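Local coordinates for DUF1881 domain-containing protein (Neurospora crassa, PDB 5Z6D) that pairs a betagamma-crystallin domain with an Ig-like domain, whose mutual interface renders the calcium-binding site of the crystallin domain inoperative, at residues P142-V147 and V160-F165; R115-V120 and V133-E138; G102-Q107 and D151-V156; F95-A100 and Y108-D113. The protein carries 1 engineered substitution. All coordinates share one frame; numbering follows the deposited sequence.

Contact 1: residues P142-V147 and V160-F165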
loop_
_atom_site.group_PDB
_atom_site.type_symbol
_atom_site.label_atom_id
_atom_site.label_comp_id
_atom_site.label_asym_id
_atom_site.label_seq_id
_atom_site.Cartn_x
_atom_site.Cartn_y
_atom_site.Cartn_z
ATOM N N PRO A 142 6.751 11.652 10.386
ATOM C CA PRO A 142 7.650 11.027 9.404
ATOM C C PRO A 142 7.948 9.606 9.814
ATOM O O PRO A 142 7.793 9.269 10.989
ATOM C CB PRO A 142 8.909 11.892 9.465
ATOM C CG PRO A 142 8.901 12.414 10.860
ATOM C CD PRO A 142 7.452 12.638 11.223
ATOM N N VAL A 143 8.355 8.777 8.859
ATOM C CA VAL A 143 8.520 7.352 9.113
ATOM C C VAL A 143 9.777 6.854 8.438
ATOM O O VAL A 143 10.065 7.257 7.331
ATOM C CB VAL A 143 7.292 6.551 8.595
ATOM C CG1 VAL A 143 7.586 5.058 8.550
ATOM C CG2 VAL A 143 6.080 6.841 9.462
ATOM N N THR A 144 10.563 6.030 9.128
ATOM C CA THR A 144 11.677 5.333 8.492
ATOM C C THR A 144 11.355 3.852 8.423
ATOM O O THR A 144 10.935 3.257 9.419
ATOM C CB THR A 144 13.001 5.526 9.244
ATOM O OG1 THR A 144 13.458 6.866 9.062
ATOM C CG2 THR A 144 14.063 4.576 8.681
ATOM N N THR A 145 11.542 3.262 7.242
ATOM C CA THR A 145 11.218 1.862 7.011
ATOM C C THR A 145 12.407 1.151 6.383
ATOM O O THR A 145 12.980 1.622 5.401
ATOM C CB THR A 145 9.973 1.717 6.103
ATOM O OG1 THR A 145 8.857 2.351 6.739
ATOM C CG2 THR A 145 9.654 0.262 5.868
ATOM N N ALA A 146 12.804 0.024 6.962
ATOM C CA ALA A 146 13.983 -0.675 6.459
ATOM C C ALA A 146 13.708 -1.278 5.091
ATOM O O ALA A 146 12.605 -1.763 4.833
ATOM C CB ALA A 146 14.412 -1.753 7.435
ATOM N N VAL A 147 14.712 -1.247 4.216
ATOM C CA VAL A 147 14.578 -1.886 2.908
ATOM C C VAL A 147 15.780 -2.779 2.587
ATOM O O VAL A 147 16.908 -2.544 3.051
ATOM C CB VAL A 147 14.410 -0.865 1.750
ATOM C CG1 VAL A 147 13.109 -0.064 1.895
ATOM C CG2 VAL A 147 15.597 0.063 1.672
ATOM N N VAL A 160 21.332 -2.788 1.427
ATOM C CA VAL A 160 20.494 -2.798 2.604
ATOM C C VAL A 160 20.467 -1.375 3.114
ATOM O O VAL A 160 21.485 -0.696 3.100
ATOM C CB VAL A 160 21.025 -3.775 3.662
ATOM C CG1 VAL A 160 20.315 -3.584 4.983
ATOM C CG2 VAL A 160 20.873 -5.204 3.160
ATOM N N GLY A 161 19.296 -0.883 3.493
ATOM C CA GLY A 161 19.227 0.466 4.016
ATOM C C GLY A 161 17.836 0.783 4.499
ATOM O O GLY A 161 17.186 -0.044 5.132
ATOM N N SER A 162 17.389 2.000 4.229
ATOM C CA SER A 162 16.053 2.391 4.638
ATOM C C SER A 162 15.523 3.514 3.772
ATOM O O SER A 162 16.266 4.145 3.019
ATOM C CB SER A 162 16.038 2.811 6.108
ATOM O OG SER A 162 16.909 3.905 6.323
ATOM N N VAL A 163 14.212 3.722 3.865
ATOM C CA VAL A 163 13.547 4.817 3.181
ATOM C C VAL A 163 12.903 5.690 4.252
ATOM O O VAL A 163 12.440 5.186 5.279
ATOM C CB VAL A 163 12.487 4.308 2.164
ATOM C CG1 VAL A 163 11.369 3.518 2.867
ATOM C CG2 VAL A 163 11.916 5.470 1.350
ATOM N N TYR A 164 12.898 6.997 4.013
ATOM C CA TYR A 164 12.336 7.962 4.936
ATOM C C TYR A 164 11.174 8.655 4.235
ATOM O O TYR A 164 11.352 9.257 3.183
ATOM C CB TYR A 164 13.420 8.960 5.370
ATOM C CG TYR A 164 13.008 10.004 6.392
ATOM C CD1 TYR A 164 12.825 9.671 7.730
ATOM C CD2 TYR A 164 12.827 11.327 6.020
ATOM C CE1 TYR A 164 12.466 10.628 8.667
ATOM C CE2 TYR A 164 12.466 12.289 6.947
ATOM C CZ TYR A 164 12.284 11.937 8.266
ATOM O OH TYR A 164 11.924 12.898 9.189
ATOM N N PHE A 165 9.982 8.510 4.792
ATOM C CA PHE A 165 8.783 9.189 4.298
ATOM C C PHE A 165 8.462 10.400 5.147
ATOM O O PHE A 165 8.510 10.340 6.376
ATOM C CB PHE A 165 7.569 8.265 4.320
ATOM C CG PHE A 165 7.722 7.024 3.490
ATOM C CD1 PHE A 165 7.833 7.099 2.114
ATOM C CD2 PHE A 165 7.723 5.780 4.096
ATOM C CE1 PHE A 165 7.956 5.944 1.350
ATOM C CE2 PHE A 165 7.839 4.621 3.340
ATOM C CZ PHE A 165 7.947 4.707 1.969
#

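Contact 2: residues R115-V120 and V133-E138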
loop_
_atom_site.group_PDB
_atom_site.type_symbol
_atom_site.label_atom_id
_atom_site.label_comp_id
_atom_site.label_asym_id
_atom_site.label_seq_id
_atom_site.Cartn_x
_atom_site.Cartn_y
_atom_site.Cartn_z
ATOM N N ARG A 115 6.069 -1.344 9.275
ATOM C CA ARG A 115 5.619 -1.816 10.571
ATOM C C ARG A 115 4.115 -1.618 10.755
ATOM O O ARG A 115 3.500 -2.315 11.566
ATOM C CB ARG A 115 6.412 -1.131 11.683
ATOM C CG ARG A 115 7.887 -1.507 11.653
ATOM C CD ARG A 115 8.658 -0.912 12.819
ATOM N NE ARG A 115 8.435 -1.639 14.068
ATOM C CZ ARG A 115 9.235 -1.560 15.128
ATOM N NH1 ARG A 115 10.318 -0.796 15.088
ATOM N NH2 ARG A 115 8.955 -2.251 16.226
ATOM N N ASP A 116 3.515 -0.708 9.984
ATOM C CA ASP A 116 2.083 -0.467 10.117
ATOM C C ASP A 116 1.275 -1.461 9.275
ATOM O O ASP A 116 0.380 -2.123 9.800
ATOM C CB ASP A 116 1.710 0.998 9.773
ATOM C CG ASP A 116 2.199 1.459 8.391
ATOM O OD1 ASP A 116 2.916 0.706 7.704
ATOM O OD2 ASP A 116 1.856 2.608 7.998
ATOM N N VAL A 117 1.611 -1.614 7.996
ATOM C CA VAL A 117 0.818 -2.471 7.124
ATOM C C VAL A 117 1.390 -3.884 6.991
ATOM O O VAL A 117 0.732 -4.780 6.477
ATOM C CB VAL A 117 0.667 -1.868 5.703
ATOM C CG1 VAL A 117 -0.079 -0.539 5.750
ATOM C CG2 VAL A 117 2.028 -1.703 5.045
ATOM N N GLY A 118 2.615 -4.097 7.461
ATOM C CA GLY A 118 3.224 -5.414 7.386
ATOM C C GLY A 118 4.282 -5.489 6.309
ATOM O O GLY A 118 4.260 -4.697 5.368
ATOM N N THR A 119 5.213 -6.427 6.459
ATOM C CA THR A 119 6.287 -6.628 5.492
ATOM C C THR A 119 5.762 -6.864 4.078
ATOM O O THR A 119 4.824 -7.651 3.869
ATOM C CB THR A 119 7.171 -7.823 5.904
ATOM O OG1 THR A 119 7.728 -7.567 7.199
ATOM C CG2 THR A 119 8.304 -8.037 4.901
ATOM N N VAL A 120 6.389 -6.195 3.110
ATOM C CA VAL A 120 6.052 -6.374 1.703
ATOM C C VAL A 120 7.288 -6.823 0.945
ATOM O O VAL A 120 8.375 -6.303 1.168
ATOM C CB VAL A 120 5.510 -5.070 1.098
ATOM C CG1 VAL A 120 5.271 -5.205 -0.386
ATOM C CG2 VAL A 120 4.201 -4.685 1.792
ATOM N N VAL A 133 2.954 0.047 1.094
ATOM C CA VAL A 133 4.109 0.001 1.990
ATOM C C VAL A 133 3.985 0.992 3.148
ATOM O O VAL A 133 4.900 1.117 3.988
ATOM C CB VAL A 133 5.444 0.257 1.227
ATOM C CG1 VAL A 133 5.710 -0.848 0.188
ATOM C CG2 VAL A 133 5.449 1.628 0.564
ATOM N N GLY A 134 2.858 1.693 3.232
ATOM C CA GLY A 134 2.634 2.513 4.415
ATOM C C GLY A 134 1.316 3.258 4.352
ATOM O O GLY A 134 0.692 3.309 3.289
ATOM N N ILE A 135 0.874 3.809 5.479
ATOM C CA ILE A 135 -0.311 4.666 5.499
ATOM C C ILE A 135 0.067 5.918 6.268
ATOM O O ILE A 135 0.562 5.824 7.389
ATOM C CB ILE A 135 -1.514 3.972 6.169
ATOM C CG1 ILE A 135 -1.917 2.725 5.371
ATOM C CG2 ILE A 135 -2.703 4.929 6.286
ATOM C CD1 ILE A 135 -3.036 1.883 5.996
ATOM N N MET A 136 -0.132 7.083 5.667
ATOM C CA MET A 136 0.263 8.324 6.327
ATOM C C MET A 136 -0.855 9.333 6.314
ATOM O O MET A 136 -1.260 9.787 5.251
ATOM C CB MET A 136 1.489 8.935 5.663
ATOM C CG MET A 136 1.925 10.233 6.345
ATOM S SD MET A 136 3.482 10.902 5.732
ATOM C CE MET A 136 4.648 9.643 6.266
ATOM N N PRO A 137 -1.332 9.711 7.503
ATOM C CA PRO A 137 -2.337 10.772 7.603
ATOM C C PRO A 137 -1.772 12.109 7.143
ATOM O O PRO A 137 -0.552 12.309 7.155
ATOM C CB PRO A 137 -2.676 10.799 9.097
ATOM C CG PRO A 137 -1.473 10.218 9.770
ATOM C CD PRO A 137 -0.948 9.179 8.821
ATOM N N GLU A 138 -2.653 13.013 6.726
ATOM C CA GLU A 138 -2.236 14.348 6.321
ATOM C C GLU A 138 -1.490 14.988 7.486
ATOM O O GLU A 138 -1.963 14.955 8.622
ATOM C CB GLU A 138 -3.451 15.183 5.901
ATOM C CG GLU A 138 -3.122 16.559 5.356
ATOM C CD GLU A 138 -2.983 17.596 6.445
ATOM O OE1 GLU A 138 -3.557 17.395 7.536
ATOM O OE2 GLU A 138 -2.295 18.609 6.212
#

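Contact 3: residues G102-Q107 and D151-V156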
loop_
_atom_site.group_PDB
_atom_site.type_symbol
_atom_site.label_atom_id
_atom_site.label_comp_id
_atom_site.label_asym_id
_atom_site.label_seq_id
_atom_site.Cartn_x
_atom_site.Cartn_y
_atom_site.Cartn_z
ATOM N N GLY A 102 18.709 -4.962 -16.846
ATOM C CA GLY A 102 18.630 -6.049 -17.809
ATOM C C GLY A 102 18.307 -7.421 -17.245
ATOM O O GLY A 102 18.481 -8.425 -17.925
ATOM N N GLY A 103 17.817 -7.467 -16.010
ATOM C CA GLY A 103 17.514 -8.732 -15.368
ATOM C C GLY A 103 16.216 -9.372 -15.824
ATOM O O GLY A 103 15.381 -8.733 -16.476
ATOM N N ALA A 104 16.054 -10.647 -15.476
ATOM C CA ALA A 104 14.818 -11.377 -15.733
ATOM C C ALA A 104 13.709 -10.871 -14.824
ATOM O O ALA A 104 13.973 -10.239 -13.801
ATOM C CB ALA A 104 15.030 -12.878 -15.526
ATOM N N ASP A 105 12.464 -11.139 -15.203
ATOM C CA ASP A 105 11.346 -10.859 -14.315
ATOM C C ASP A 105 11.559 -11.526 -12.967
ATOM O O ASP A 105 11.913 -12.706 -12.901
ATOM C CB ASP A 105 10.037 -11.339 -14.927
ATOM C CG ASP A 105 9.544 -10.423 -16.005
ATOM O OD1 ASP A 105 10.307 -9.509 -16.397
ATOM O OD2 ASP A 105 8.395 -10.617 -16.455
ATOM N N LYS A 106 11.355 -10.747 -11.910
ATOM C CA LYS A 106 11.468 -11.195 -10.524
ATOM C C LYS A 106 12.891 -11.594 -10.153
ATOM O O LYS A 106 13.090 -12.280 -9.162
ATOM C CB LYS A 106 10.517 -12.368 -10.231
ATOM C CG LYS A 106 9.067 -12.113 -10.655
ATOM C CD LYS A 106 8.118 -13.199 -10.156
ATOM C CE LYS A 106 7.954 -13.135 -8.649
ATOM N NZ LYS A 106 6.844 -14.008 -8.178
ATOM N N GLN A 107 13.872 -11.152 -10.929
ATOM C CA GLN A 107 15.257 -11.472 -10.576
ATOM C C GLN A 107 15.664 -10.771 -9.282
ATOM O O GLN A 107 16.456 -11.304 -8.496
ATOM C CB GLN A 107 16.216 -11.089 -11.695
ATOM C CG GLN A 107 17.667 -11.402 -11.337
ATOM C CD GLN A 107 18.623 -11.237 -12.501
ATOM O OE1 GLN A 107 18.233 -11.321 -13.666
ATOM N NE2 GLN A 107 19.893 -11.004 -12.188
ATOM N N ASP A 151 19.360 -10.007 -5.055
ATOM C CA ASP A 151 19.268 -10.773 -6.295
ATOM C C ASP A 151 18.754 -12.155 -5.910
ATOM O O ASP A 151 19.442 -12.908 -5.233
ATOM C CB ASP A 151 20.619 -10.855 -7.011
ATOM C CG ASP A 151 20.542 -11.607 -8.354
ATOM O OD1 ASP A 151 19.872 -12.658 -8.440
ATOM O OD2 ASP A 151 21.168 -11.145 -9.331
ATOM N N GLU A 152 17.540 -12.479 -6.342
ATOM C CA GLU A 152 16.868 -13.699 -5.911
ATOM C C GLU A 152 17.463 -14.956 -6.526
ATOM O O GLU A 152 17.336 -16.049 -5.969
ATOM C CB GLU A 152 15.378 -13.622 -6.248
ATOM C CG GLU A 152 14.619 -12.618 -5.401
ATOM C CD GLU A 152 14.324 -13.141 -4.007
ATOM O OE1 GLU A 152 13.992 -14.339 -3.877
ATOM O OE2 GLU A 152 14.425 -12.363 -3.039
ATOM N N HIS A 153 18.083 -14.804 -7.685
ATOM C CA HIS A 153 18.721 -15.938 -8.343
ATOM C C HIS A 153 19.951 -16.351 -7.555
ATOM O O HIS A 153 20.061 -17.489 -7.091
ATOM C CB HIS A 153 19.102 -15.589 -9.777
ATOM C CG HIS A 153 17.932 -15.279 -10.654
ATOM N ND1 HIS A 153 18.071 -14.806 -11.940
ATOM C CD2 HIS A 153 16.599 -15.375 -10.429
ATOM C CE1 HIS A 153 16.873 -14.622 -12.471
ATOM N NE2 HIS A 153 15.964 -14.963 -11.576
ATOM N N SER A 154 20.866 -15.402 -7.389
ATOM C CA SER A 154 22.139 -15.677 -6.736
ATOM C C SER A 154 22.005 -15.711 -5.212
ATOM O O SER A 154 22.747 -16.429 -4.540
ATOM C CB SER A 154 23.187 -14.640 -7.162
ATOM O OG SER A 154 22.892 -13.343 -6.658
ATOM N N GLY A 155 21.058 -14.947 -4.670
ATOM C CA GLY A 155 20.843 -14.887 -3.234
ATOM C C GLY A 155 21.570 -13.714 -2.607
ATOM O O GLY A 155 21.374 -13.405 -1.438
ATOM N N VAL A 156 22.406 -13.060 -3.406
ATOM C CA VAL A 156 23.271 -11.977 -2.951
ATOM C C VAL A 156 22.532 -10.659 -2.743
ATOM O O VAL A 156 21.768 -10.223 -3.607
ATOM C CB VAL A 156 24.417 -11.736 -3.952
ATOM C CG1 VAL A 156 25.383 -10.685 -3.418
ATOM C CG2 VAL A 156 25.150 -13.039 -4.246
HETATM O O HOH W 1 13.601 -14.505 -12.005
#

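Contact 4: residues F95-A100 and Y108-D113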
loop_
_atom_site.group_PDB
_atom_site.type_symbol
_atom_site.label_atom_id
_atom_site.label_comp_id
_atom_site.label_asym_id
_atom_site.label_seq_id
_atom_site.Cartn_x
_atom_site.Cartn_y
_atom_site.Cartn_z
ATOM N N PHE A 95 4.560 1.391 -3.597
ATOM C CA PHE A 95 5.752 1.236 -4.442
ATOM C C PHE A 95 5.510 0.267 -5.594
ATOM O O PHE A 95 4.798 -0.736 -5.419
ATOM C CB PHE A 95 6.928 0.656 -3.654
ATOM C CG PHE A 95 7.654 1.618 -2.771
ATOM C CD1 PHE A 95 7.438 2.981 -2.820
ATOM C CD2 PHE A 95 8.652 1.119 -1.925
ATOM C CE1 PHE A 95 8.149 3.832 -1.996
ATOM C CE2 PHE A 95 9.363 1.962 -1.096
ATOM C CZ PHE A 95 9.130 3.316 -1.132
ATOM N N LEU A 96 6.142 0.529 -6.738
ATOM C CA LEU A 96 6.277 -0.463 -7.808
ATOM C C LEU A 96 7.771 -0.615 -8.122
ATOM O O LEU A 96 8.455 0.379 -8.380
ATOM C CB LEU A 96 5.484 -0.043 -9.050
ATOM C CG LEU A 96 5.374 -1.066 -10.186
ATOM C CD1 LEU A 96 4.562 -2.260 -9.733
ATOM C CD2 LEU A 96 4.749 -0.420 -11.406
ATOM N N PHE A 97 8.268 -1.853 -8.105
ATOM C CA PHE A 97 9.703 -2.115 -8.207
ATOM C C PHE A 97 10.112 -2.520 -9.617
ATOM O O PHE A 97 9.639 -3.531 -10.146
ATOM C CB PHE A 97 10.108 -3.196 -7.205
ATOM C CG PHE A 97 11.596 -3.465 -7.146
ATOM C CD1 PHE A 97 12.511 -2.427 -7.212
ATOM C CD2 PHE A 97 12.077 -4.765 -6.990
ATOM C CE1 PHE A 97 13.892 -2.679 -7.135
ATOM C CE2 PHE A 97 13.461 -5.022 -6.921
ATOM C CZ PHE A 97 14.365 -3.972 -6.983
ATOM N N LYS A 98 10.993 -1.717 -10.208
ATOM C CA LYS A 98 11.478 -1.948 -11.563
ATOM C C LYS A 98 12.972 -2.157 -11.559
ATOM O O LYS A 98 13.666 -1.808 -10.597
ATOM C CB LYS A 98 11.121 -0.778 -12.493
ATOM C CG LYS A 98 9.616 -0.555 -12.667
ATOM C CD LYS A 98 8.917 -1.804 -13.168
ATOM C CE LYS A 98 7.441 -1.543 -13.463
ATOM N NZ LYS A 98 6.708 -2.821 -13.703
ATOM N N ASP A 99 13.458 -2.738 -12.647
ATOM C CA ASP A 99 14.860 -3.052 -12.814
ATOM C C ASP A 99 15.307 -2.598 -14.195
ATOM O O ASP A 99 14.779 -3.057 -15.208
ATOM C CB ASP A 99 15.094 -4.551 -12.647
ATOM C CG ASP A 99 16.463 -4.980 -13.137
ATOM O OD1 ASP A 99 17.420 -4.191 -12.984
ATOM O OD2 ASP A 99 16.577 -6.099 -13.678
ATOM N N ALA A 100 16.273 -1.690 -14.231
ATOM C CA ALA A 100 16.763 -1.150 -15.495
ATOM C C ALA A 100 18.086 -1.781 -15.913
ATOM O O ALA A 100 18.681 -1.361 -16.908
ATOM C CB ALA A 100 16.913 0.361 -15.392
ATOM N N TYR A 108 15.125 -9.576 -9.056
ATOM C CA TYR A 108 15.463 -8.806 -7.859
ATOM C C TYR A 108 14.253 -8.642 -6.980
ATOM O O TYR A 108 13.126 -8.582 -7.474
ATOM C CB TYR A 108 16.029 -7.429 -8.235
ATOM C CG TYR A 108 17.291 -7.539 -9.058
ATOM C CD1 TYR A 108 18.503 -7.830 -8.455
ATOM C CD2 TYR A 108 17.267 -7.367 -10.444
ATOM C CE1 TYR A 108 19.666 -7.947 -9.203
ATOM C CE2 TYR A 108 18.423 -7.480 -11.196
ATOM C CZ TYR A 108 19.620 -7.772 -10.567
ATOM O OH TYR A 108 20.779 -7.883 -11.303
ATOM N N SER A 109 14.487 -8.602 -5.673
ATOM C CA SER A 109 13.417 -8.300 -4.727
ATOM C C SER A 109 13.760 -7.070 -3.921
ATOM O O SER A 109 14.934 -6.810 -3.612
ATOM C CB SER A 109 13.148 -9.488 -3.799
ATOM O OG SER A 109 14.289 -9.827 -3.016
ATOM N N LEU A 110 12.710 -6.325 -3.599
ATOM C CA LEU A 110 12.763 -5.201 -2.700
ATOM C C LEU A 110 11.854 -5.533 -1.515
ATOM O O LEU A 110 10.631 -5.595 -1.652
ATOM C CB LEU A 110 12.318 -3.934 -3.409
ATOM C CG LEU A 110 12.160 -2.696 -2.539
ATOM C CD1 LEU A 110 13.512 -2.257 -2.003
ATOM C CD2 LEU A 110 11.515 -1.595 -3.381
ATOM N N LYS A 111 12.467 -5.820 -0.374
ATOM C CA LYS A 111 11.738 -6.081 0.851
ATOM C C LYS A 111 11.607 -4.787 1.633
ATOM O O LYS A 111 12.604 -4.093 1.872
ATOM C CB LYS A 111 12.463 -7.143 1.691
ATOM C CG LYS A 111 11.765 -7.501 2.994
ATOM C CD LYS A 111 12.622 -8.467 3.816
ATOM C CE LYS A 111 11.962 -8.794 5.139
ATOM N NZ LYS A 111 12.943 -9.312 6.131
ATOM N N VAL A 112 10.377 -4.465 2.025
ATOM C CA VAL A 112 10.101 -3.232 2.724
ATOM C C VAL A 112 9.450 -3.594 4.049
ATOM O O VAL A 112 8.357 -4.153 4.066
ATOM C CB VAL A 112 9.164 -2.313 1.902
ATOM C CG1 VAL A 112 8.937 -1.014 2.632
ATOM C CG2 VAL A 112 9.746 -2.033 0.525
ATOM N N ASP A 113 10.141 -3.333 5.159
ATOM C CA ASP A 113 9.645 -3.800 6.446
ATOM C C ASP A 113 8.689 -2.803 7.072
ATOM O O ASP A 113 8.999 -2.196 8.097
ATOM C CB ASP A 113 10.802 -4.070 7.405
ATOM C CG ASP A 113 11.349 -5.473 7.274
ATOM O OD1 ASP A 113 10.700 -6.303 6.602
ATOM O OD2 ASP A 113 12.421 -5.746 7.857
#

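Contact 1: residues P142-V147 and V160-F165
T144 and Y164 form a non-hydrogen-bonded pair of the antiparallel strands 143-147 and 160-165, and their side chains meet at about a right angle. The hydroxyl oxygen T144 OG1 approaches the edge of the phenol in the ring plane, 3.2 Å from Y164 CD1. With Y164 CG anti to the backbone N (chi1 -177°), the ring extends toward the start of the partner strand and lies alongside P142, Y164 CZ being 3.6 Å from P142 CB. Next to it T144 CG2 touches S162 CB at 3.7 Å. The other face presents V143, T145, V147, V163 and F165. There the side chains of V147 and V163 cross at about a right angle, V147 CG1 lying 4.1 Å from V163 CG1, while F165 turns a ring edge to T145 OG1.

Six backbone hydrogen bonds tie the strands in a regular ladder, two each for V143 with F165, T145 with V163 and V147 with G161. Farther out, strand 173-177 continues the sheet beside Y164 through V177, and D113 bonds to A146 on the opposite flank. V112 supports T145 and V147, and V176 supports V163 and F165.

The chemistry therefore splits by face: hydroxyls and a phenol mix with aliphatic carbon beside T144, whereas the buried T145, V147, V163 and F165 turn toward the sandwich interior. The six bonds satisfy the inward-facing N-H and C=O groups, and neighbouring strands or loops bond the backbones of A146, S162 and Y164.

Contact 2: residues R115-V120 and V133-E138
V117 spreads its two methyls over the backbone and side chains of strand 133-136. Its CG2, held between the backbone N and the carbonyl carbon, rests on the peptide that follows V133, with V117 CG2 to V133 C at 3.8 Å. The other branch slants across I135, and V117 CG1 lies 3.8 Å from I135 CG1. V133 points away from segment 115-120, but its CG1 still meets V120 CB at 4.3 Å, so V117 of the loop and V120, at the start of strand 120-123, border the strand at two places.

D116 supplies the polar link. Its OD2 receives I135 N at 3.0 Å, on the syn side and 28° out of the carboxylate plane. A chi1 of 54° keeps the carboxylate near its own backbone, where D116 OD1 accepts a short but bent bond from V117 N at 2.7 Å, met from above the carboxylate plane, and OD2 is left turned to I135 N. V133 and G134 jointly face I93 in a classic beta bulge immediately before I135. V117 O also accepts a hydrogen bond from W55 NE1 of the betagamma-crystallin domain, placing the loop at the domain interface.

Two backbone N-H groups converging on one carboxylate would be expected to favour its ionised form, and they hold it between loop and strand beside the largely buried packing of V117, V120, V133 and I135.

Contact 3: residues G102-Q107 and D151-V156
Q107 is hydrogen-bonded to both E152 and D151. Its backbone carbonyl accepts E152 N, with Q107 O only 2.7 Å from E152 N, and its side-chain amide gives a second bond, Q107 NE2 to D151 OD2 at 3.1 Å. The latter is nearly straight (165°) and lies almost in the amide plane, although it meets the carboxylate from above its own plane. At the other side of the same amide, Q107 OE1 takes A104 N at 2.9 Å, so bonds on both the oxygen and the nitrogen fix the rotation of the group.

The apolar interaction is a CH-pi contact. Q107 CG is trans to the backbone N (chi1 179°), and the extended chain passes over one face of H153 with Q107 CG 3.6 Å from the ring centroid, displaced toward the rim. The amide plane is inclined only 23° to the imidazole, while A104 CB touches the ring edge, in plane, 4.0 Å from H153 CE1.

Bonds within each loop position these groups. D151 OD1 accepts S154 N at 3.1 Å, from above the carboxylate plane, and A104 O receives Q107 N. The carboxylate of E152 finds its partner elsewhere, in the hydroxyl of S109 on the neighbouring strand.

Two recognisable turns thus meet: a type II beta turn from A104 to Q107, and the connection of hairpin 143-151/157-168, built from an Asx motif at D151 and a G1 beta bulge at G155 and V156, at one end of the Ig-like sandwich.

Contact 4: residues F95-A100 and Y108-D113
A beta arch in the core of the Ig-like sandwich brings these segments together: strands 91-99 and 108-112 follow each other in the chain but belong to different sheets. F97 and L110 make the central contact. Their short strand segments pass 8.1 Å apart at the closest, with directions 152° apart, and the space between is spanned by side chains instead of backbone bonds.

The F97 ring carries the largest share. A chi1 of -175° extends its CG away from the backbone N and sends the ring straight across to the facing sheet, where L110 CB sits over its centre in a CH-pi contact 3.7 Å from the centroid. The rim of the same ring meets the start of strand 108-112: F97 CE2 is 3.6 Å from Y108 O and 3.8 Å from Y108 CB. Face and rim are thus both engaged by a single strand.

F95 continues the layer farther along. V112 approaches its edge at about a right angle, V112 CG2 lying 4.1 Å from F95 CD2, and L110 CD2 comes to the same ring atom at 4.2 Å. L122 of the neighbouring strand 120-123 packs on both phenylalanines.

Polarity returns near the loop. The carboxylate of D99 is occupied by the loop that follows it, OD1 with T101 OG1 and OD2 with G103 N, and the hydroxyl of Y108 bonds to N203 ND2. Between D99 and Y108 themselves the carboxylate and ring planes are 75° apart, and D99 OD2 lies at the ring edge, 3.4 Å from Y108 CE2.

Overall arrangement
All four contacts belong to the Ig-like part of the chain, yet their chemistry follows their depth. Contacts 2 and 4 are buried: contact 4 joins the two sheets by side-chain packing, whereas contact 2 fastens a loop to an edge strand near the crystallin domain through a carboxylate and valines. Contact 1 is partly buried, with in-sheet backbone pairing; its F165 packs against F95 of contact 4 and M136 of contact 2, and A146 O probably bonds D113 N. Contact 3 lies at the surface and relies on polar bonds together with the packing of Q107 over H153. It closes the ends of the strands used by contacts 1 and 4, linked to the latter through E152 and S109.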